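Local coordinates for protein exodeoxyribonuclease 10 (Escherichia coli, PDB 4FZX) that degrades single- and double-stranded DNA from the 3' end as a magnesium-dependent, distributive 3'-5' exonuclease of the DEDDh (DnaQ) family, at residues Pro32-Asp40 with Lys61-Tyr71. Sequence-based numbering, arbitrary orientation.
Sequences PMSHLVRPD and KPWIEDVIPHY
Tyr71 is met by two side chains of the strand. From one side the selenium of the selenomethionine at Met33 sits over the ring centre, 3.8 Å from SE to the Tyr71 centroid, as a Met-aromatic contact. Met33 runs straight out from the strand, with CG opposite the backbone N (chi1 -174°); this extended chain also brings SE beside the carbonyl O of His70, and the bend at chi3 only turns the terminal CE. His35 instead meets the phenol edge to edge: its ND1 and Tyr71 OH share a short hydrogen bond of 2.6 Å, nearly straight and in the plane of the imidazole, while the two rings stand at 72°. His35 NE2 lies near His70 ND1, the two imidazole planes nearly parallel (14°) but displaced so far that little of one ring lies over the other. Both methyls of Val67 press against His35, CG2 lying 3.7 Å from CD2. Strand 28-36 is an edge strand of the chain's mixed sheet in the RNase H-like exonuclease fold, paired with 16-25, and segment 61-71, with the short helix 64-67, packs over one face of this edge; on the other, Ser34 touches Leu137 of helix 136-154. Beyond the strand, Arg38 N donates to Pro62 O at 2.9 Å. Val37 CG1 wedges against that same carbonyl and Ile64 N, 3.6 Å from each. Arg38 and Trp63 run alongside each other in the same direction: the fully extended arginine carries CD over the six-membered ring, 3.7 Å from its centroid in a CH-pi contact, and sets the guanidinium almost flat on the rim, NH1 3.3 Å from CZ2. Pro39 O reaches the indole edge in plane, and a water bridges Arg38 O to Ile64 N.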
ATOM      1  N   PRO C  32     -37.566   8.761 -20.144  1.00 12.84           N
ATOM      2  CA  PRO C  32     -37.922   7.428 -19.631  1.00 13.33           C
ATOM      3  C   PRO C  32     -38.418   6.469 -20.721  1.00 13.22           C
ATOM      4  O   PRO C  32     -39.170   6.856 -21.604  1.00 13.45           O
ATOM      5  CB  PRO C  32     -39.050   7.723 -18.637  1.00 13.24           C
ATOM      6  CG  PRO C  32     -39.656   9.018 -19.137  1.00 12.44           C
ATOM      7  CD  PRO C  32     -38.478   9.808 -19.646  1.00 12.40           C
HETATM    8  N   MSE C  33     -38.073   5.202 -20.571  1.00 13.56           N
HETATM    9  CA  MSE C  33     -38.424   4.175 -21.535  1.00 14.44           C
HETATM   10  C   MSE C  33     -38.524   2.850 -20.764  1.00 12.27           C
HETATM   11  O   MSE C  33     -37.677   2.565 -19.938  1.00 11.35           O
HETATM   12  CB  MSE C  33     -37.314   4.084 -22.596  1.00 14.61           C
HETATM   13  CG  MSE C  33     -37.613   3.153 -23.747  1.00 22.18           C
HETATM   14 SE   MSE C  33     -36.250   3.223 -25.169  1.00 40.73          SE
HETATM   15  CE  MSE C  33     -36.322   5.093 -25.627  1.00 16.90           C
ATOM     16  N   SER C  34     -39.573   2.070 -21.008  1.00 11.22           N
ATOM     17  CA  SER C  34     -39.658   0.718 -20.459  1.00 11.34           C
ATOM     18  C   SER C  34     -40.423  -0.203 -21.371  1.00 10.70           C
ATOM     19  O   SER C  34     -41.350   0.214 -22.075  1.00  9.99           O
ATOM     20  CB  SER C  34     -40.309   0.717 -19.070  1.00 11.41           C
ATOM     21  OG  SER C  34     -41.612   1.280 -19.117  1.00 13.96           O
ATOM     22  N   HIS C  35     -40.042  -1.467 -21.351  1.00  8.90           N
ATOM     23  CA  HIS C  35     -40.804  -2.479 -22.046  1.00 10.05           C
ATOM     24  C   HIS C  35     -40.884  -3.697 -21.154  1.00 11.30           C
ATOM     25  O   HIS C  35     -39.845  -4.167 -20.636  1.00 11.31           O
ATOM     26  CB  HIS C  35     -40.109  -2.890 -23.351  1.00  9.37           C
ATOM     27  CG  HIS C  35     -40.003  -1.789 -24.351  1.00 11.27           C
ATOM     28  ND1 HIS C  35     -39.025  -0.818 -24.287  1.00  9.21           N
ATOM     29  CD2 HIS C  35     -40.782  -1.475 -25.414  1.00  9.84           C
ATOM     30  CE1 HIS C  35     -39.184   0.024 -25.294  1.00 11.39           C
ATOM     31  NE2 HIS C  35     -40.228  -0.366 -26.005  1.00 13.00           N
ATOM     32  N   LEU C  36     -42.081  -4.278 -21.072  1.00  8.97           N
ATOM     33  CA  LEU C  36     -42.202  -5.668 -20.684  1.00  9.54           C
ATOM     34  C   LEU C  36     -41.794  -6.551 -21.849  1.00  9.54           C
ATOM     35  O   LEU C  36     -42.098  -6.247 -23.005  1.00  9.85           O
ATOM     36  CB  LEU C  36     -43.633  -5.987 -20.253  1.00  9.20           C
ATOM     37  CG  LEU C  36     -44.003  -5.452 -18.876  1.00 10.52           C
ATOM     38  CD1 LEU C  36     -45.518  -5.196 -18.780  1.00  8.53           C
ATOM     39  CD2 LEU C  36     -43.525  -6.431 -17.804  1.00  7.94           C
ATOM     40  N   VAL C  37     -41.213  -7.696 -21.529  1.00  9.11           N
ATOM     41  CA  VAL C  37     -40.539  -8.500 -22.514  1.00 10.68           C
ATOM     42  C   VAL C  37     -40.898  -9.970 -22.319  1.00 11.94           C
ATOM     43  O   VAL C  37     -40.948 -10.460 -21.182  1.00 11.19           O
ATOM     44  CB  VAL C  37     -39.010  -8.359 -22.386  1.00 11.25           C
ATOM     45  CG1 VAL C  37     -38.297  -9.371 -23.298  1.00  6.34           C
ATOM     46  CG2 VAL C  37     -38.583  -6.939 -22.688  1.00 10.60           C
ATOM     47  N   ARG C  38     -41.139 -10.666 -23.427  1.00 10.98           N
ATOM     48  CA  ARG C  38     -41.344 -12.102 -23.393  1.00 13.33           C
ATOM     49  C   ARG C  38     -40.014 -12.845 -23.246  1.00 13.38           C
ATOM     50  O   ARG C  38     -39.148 -12.724 -24.080  1.00 14.96           O
ATOM     51  CB  ARG C  38     -42.052 -12.551 -24.663  1.00 13.45           C
ATOM     52  CG  ARG C  38     -42.550 -13.984 -24.636  1.00 15.08           C
ATOM     53  CD  ARG C  38     -43.183 -14.302 -25.963  1.00 20.77           C
ATOM     54  NE  ARG C  38     -43.639 -15.685 -26.058  1.00 27.72           N
ATOM     55  CZ  ARG C  38     -44.144 -16.223 -27.165  1.00 31.70           C
ATOM     56  NH1 ARG C  38     -44.237 -15.500 -28.279  1.00 28.93           N
ATOM     57  NH2 ARG C  38     -44.544 -17.489 -27.167  1.00 35.24           N
ATOM     58  N   PRO C  39     -39.856 -13.617 -22.170  1.00 14.26           N
ATOM     59  CA  PRO C  39     -38.540 -14.188 -21.899  1.00 14.62           C
ATOM     60  C   PRO C  39     -38.271 -15.449 -22.726  1.00 15.38           C
ATOM     61  O   PRO C  39     -39.198 -16.052 -23.247  1.00 14.20           O
ATOM     62  CB  PRO C  39     -38.624 -14.542 -20.413  1.00 12.92           C
ATOM     63  CG  PRO C  39     -40.065 -14.851 -20.207  1.00 13.09           C
ATOM     64  CD  PRO C  39     -40.827 -13.918 -21.099  1.00 12.94           C
ATOM     65  N   ASP C  40     -37.006 -15.849 -22.819  1.00 17.00           N
ATOM     66  CA  ASP C  40     -36.627 -17.018 -23.598  1.00 18.57           C
ATOM     67  C   ASP C  40     -36.793 -18.303 -22.771  1.00 19.29           C
ATOM     68  O   ASP C  40     -36.368 -19.378 -23.186  1.00 20.68           O
ATOM     69  CB  ASP C  40     -35.177 -16.886 -24.099  1.00 19.29           C
ATOM     70  CG  ASP C  40     -34.155 -16.754 -22.954  1.00 22.56           C
ATOM     71  OD1 ASP C  40     -34.545 -16.800 -21.768  1.00 24.92           O
ATOM     72  OD2 ASP C  40     -32.952 -16.594 -23.244  1.00 28.81           O
ATOM     73  N   LYS C  61     -45.752 -10.401 -25.336  1.00 18.90           N
ATOM     74  CA  LYS C  61     -44.881  -9.242 -25.452  1.00 17.19           C
ATOM     75  C   LYS C  61     -43.812  -9.504 -26.490  1.00 15.49           C
ATOM     76  O   LYS C  61     -43.629 -10.625 -26.922  1.00 14.42           O
ATOM     77  CB  LYS C  61     -44.258  -8.897 -24.092  1.00 16.59           C
ATOM     78  CG  LYS C  61     -45.255  -8.336 -23.093  1.00 17.58           C
ATOM     79  CD  LYS C  61     -45.845  -7.038 -23.620  1.00 21.87           C
ATOM     80  CE  LYS C  61     -46.755  -6.365 -22.620  1.00 22.70           C
ATOM     81  NZ  LYS C  61     -48.065  -7.036 -22.588  1.00 27.72           N
ATOM     82  N   PRO C  62     -43.106  -8.456 -26.911  1.00 15.57           N
ATOM     83  CA  PRO C  62     -42.013  -8.686 -27.859  1.00 14.09           C
ATOM     84  C   PRO C  62     -40.835  -9.434 -27.208  1.00 14.38           C
ATOM     85  O   PRO C  62     -40.649  -9.352 -25.986  1.00 13.33           O
ATOM     86  CB  PRO C  62     -41.593  -7.267 -28.273  1.00 14.66           C
ATOM     87  CG  PRO C  62     -42.701  -6.356 -27.815  1.00 14.87           C
ATOM     88  CD  PRO C  62     -43.398  -7.026 -26.690  1.00 14.50           C
ATOM     89  N   TRP C  63     -40.053 -10.156 -28.019  1.00 13.24           N
ATOM     90  CA  TRP C  63     -38.784 -10.739 -27.560  1.00 14.62           C
ATOM     91  C   TRP C  63     -37.765  -9.645 -27.288  1.00 13.78           C
ATOM     92  O   TRP C  63     -37.919  -8.530 -27.783  1.00 15.52           O
ATOM     93  CB  TRP C  63     -38.214 -11.698 -28.607  1.00 13.70           C
ATOM     94  CG  TRP C  63     -39.171 -12.776 -29.056  1.00 18.59           C
ATOM     95  CD1 TRP C  63     -39.765 -12.883 -30.287  1.00 20.55           C
ATOM     96  CD2 TRP C  63     -39.552 -13.952 -28.326  1.00 20.13           C
ATOM     97  NE1 TRP C  63     -40.524 -14.026 -30.351  1.00 22.68           N
ATOM     98  CE2 TRP C  63     -40.398 -14.714 -29.175  1.00 21.20           C
ATOM     99  CE3 TRP C  63     -39.264 -14.437 -27.044  1.00 21.34           C
ATOM    100  CZ2 TRP C  63     -40.987 -15.911 -28.770  1.00 21.00           C
ATOM    101  CZ3 TRP C  63     -39.840 -15.643 -26.641  1.00 25.99           C
ATOM    102  CH2 TRP C  63     -40.677 -16.379 -27.517  1.00 25.79           C
ATOM    103  N   ILE C  64     -36.732  -9.954 -26.505  1.00 12.48           N
ATOM    104  CA  ILE C  64     -35.709  -8.958 -26.178  1.00 12.59           C
ATOM    105  C   ILE C  64     -35.049  -8.366 -27.437  1.00 14.50           C
ATOM    106  O   ILE C  64     -34.804  -7.159 -27.504  1.00 15.11           O
ATOM    107  CB  ILE C  64     -34.633  -9.496 -25.168  1.00 12.23           C
ATOM    108  CG1 ILE C  64     -33.670  -8.389 -24.739  1.00  9.91           C
ATOM    109  CG2 ILE C  64     -33.849 -10.682 -25.733  1.00 10.28           C
ATOM    110  CD1 ILE C  64     -34.344  -7.181 -24.129  1.00  5.04           C
ATOM    111  N   GLU C  65     -34.797  -9.221 -28.429  1.00 14.67           N
ATOM    112  CA  GLU C  65     -34.199  -8.812 -29.703  1.00 17.02           C
ATOM    113  C   GLU C  65     -35.013  -7.720 -30.393  1.00 16.56           C
ATOM    114  O   GLU C  65     -34.456  -6.822 -31.021  1.00 17.64           O
ATOM    115  CB  GLU C  65     -34.069 -10.022 -30.635  1.00 16.48           C
ATOM    116  CG  GLU C  65     -32.978 -10.992 -30.228  1.00 21.36           C
ATOM    117  CD  GLU C  65     -33.414 -11.969 -29.126  1.00 31.63           C
ATOM    118  OE1 GLU C  65     -32.516 -12.638 -28.548  1.00 31.93           O
ATOM    119  OE2 GLU C  65     -34.638 -12.063 -28.841  1.00 29.01           O
ATOM    120  N   ASP C  66     -36.332  -7.800 -30.248  1.00 17.28           N
ATOM    121  CA  ASP C  66     -37.266  -6.896 -30.907  1.00 17.33           C
ATOM    122  C   ASP C  66     -37.221  -5.517 -30.262  1.00 17.29           C
ATOM    123  O   ASP C  66     -37.604  -4.523 -30.870  1.00 17.49           O
ATOM    124  CB  ASP C  66     -38.696  -7.448 -30.793  1.00 18.84           C
ATOM    125  CG  ASP C  66     -38.894  -8.767 -31.554  1.00 22.89           C
ATOM    126  OD1 ASP C  66     -38.194  -8.990 -32.569  1.00 21.79           O
ATOM    127  OD2 ASP C  66     -39.794  -9.553 -31.148  1.00 28.68           O
ATOM    128  N   VAL C  67     -36.775  -5.470 -29.015  1.00 16.31           N
ATOM    129  CA  VAL C  67     -37.025  -4.325 -28.145  1.00 16.16           C
ATOM    130  C   VAL C  67     -35.704  -3.611 -27.855  1.00 14.14           C
ATOM    131  O   VAL C  67     -35.637  -2.377 -27.801  1.00 13.62           O
ATOM    132  CB  VAL C  67     -37.766  -4.795 -26.830  1.00 16.03           C
ATOM    133  CG1 VAL C  67     -37.137  -4.237 -25.596  1.00 15.80           C
ATOM    134  CG2 VAL C  67     -39.272  -4.481 -26.909  1.00 18.81           C
ATOM    135  N   ILE C  68     -34.626  -4.385 -27.841  1.00 14.04           N
ATOM    136  CA  ILE C  68     -33.312  -3.844 -27.481  1.00 13.94           C
ATOM    137  C   ILE C  68     -32.820  -2.672 -28.349  1.00 14.19           C
ATOM    138  O   ILE C  68     -32.218  -1.732 -27.822  1.00 14.19           O
ATOM    139  CB  ILE C  68     -32.229  -4.948 -27.304  1.00 13.16           C
ATOM    140  CG1 ILE C  68     -31.095  -4.440 -26.415  1.00 13.19           C
ATOM    141  CG2 ILE C  68     -31.705  -5.435 -28.638  1.00 14.25           C
ATOM    142  CD1 ILE C  68     -31.553  -4.010 -25.019  1.00 11.55           C
ATOM    143  N   PRO C  69     -33.166  -2.663 -29.655  1.00 14.35           N
ATOM    144  CA  PRO C  69     -32.637  -1.560 -30.478  1.00 15.71           C
ATOM    145  C   PRO C  69     -33.110  -0.173 -30.049  1.00 15.07           C
ATOM    146  O   PRO C  69     -32.398   0.797 -30.264  1.00 16.32           O
ATOM    147  CB  PRO C  69     -33.125  -1.899 -31.893  1.00 16.33           C
ATOM    148  CG  PRO C  69     -33.381  -3.401 -31.848  1.00 16.32           C
ATOM    149  CD  PRO C  69     -33.921  -3.634 -30.464  1.00 13.06           C
ATOM    150  N   HIS C  70     -34.231  -0.095 -29.338  1.00 14.77           N
ATOM    151  CA  HIS C  70     -34.743   1.194 -28.841  1.00 13.77           C
ATOM    152  C   HIS C  70     -33.862   1.816 -27.777  1.00 12.87           C
ATOM    153  O   HIS C  70     -33.935   3.016 -27.520  1.00 12.70           O
ATOM    154  CB  HIS C  70     -36.154   1.029 -28.291  1.00 14.29           C
ATOM    155  CG  HIS C  70     -37.139   0.538 -29.303  1.00 15.27           C
ATOM    156  ND1 HIS C  70     -37.949  -0.553 -29.083  1.00 16.70           N
ATOM    157  CD2 HIS C  70     -37.423   0.975 -30.554  1.00 14.52           C
ATOM    158  CE1 HIS C  70     -38.686  -0.773 -30.155  1.00 16.03           C
ATOM    159  NE2 HIS C  70     -38.386   0.141 -31.062  1.00 17.25           N
ATOM    160  N   TYR C  71     -32.993   1.000 -27.201  1.00 13.33           N
ATOM    161  CA  TYR C  71     -32.078   1.430 -26.155  1.00 13.33           C
ATOM    162  C   TYR C  71     -30.688   1.786 -26.688  1.00 13.79           C
ATOM    163  O   TYR C  71     -29.860   2.353 -25.945  1.00 14.20           O
ATOM    164  CB  TYR C  71     -31.993   0.348 -25.061  1.00 13.80           C
ATOM    165  CG  TYR C  71     -33.330   0.147 -24.366  1.00 13.25           C
ATOM    166  CD1 TYR C  71     -33.660   0.878 -23.227  1.00 12.67           C
ATOM    167  CD2 TYR C  71     -34.313  -0.666 -24.931  1.00 12.51           C
ATOM    168  CE1 TYR C  71     -34.936   0.764 -22.633  1.00 12.01           C
ATOM    169  CE2 TYR C  71     -35.586  -0.781 -24.360  1.00 13.80           C
ATOM    170  CZ  TYR C  71     -35.883  -0.070 -23.200  1.00 11.51           C
ATOM    171  OH  TYR C  71     -37.130  -0.187 -22.629  1.00 13.26           O
TER
HETATM  172  O   HOH W   1     -36.616 -12.436 -24.806  1.00  8.78           O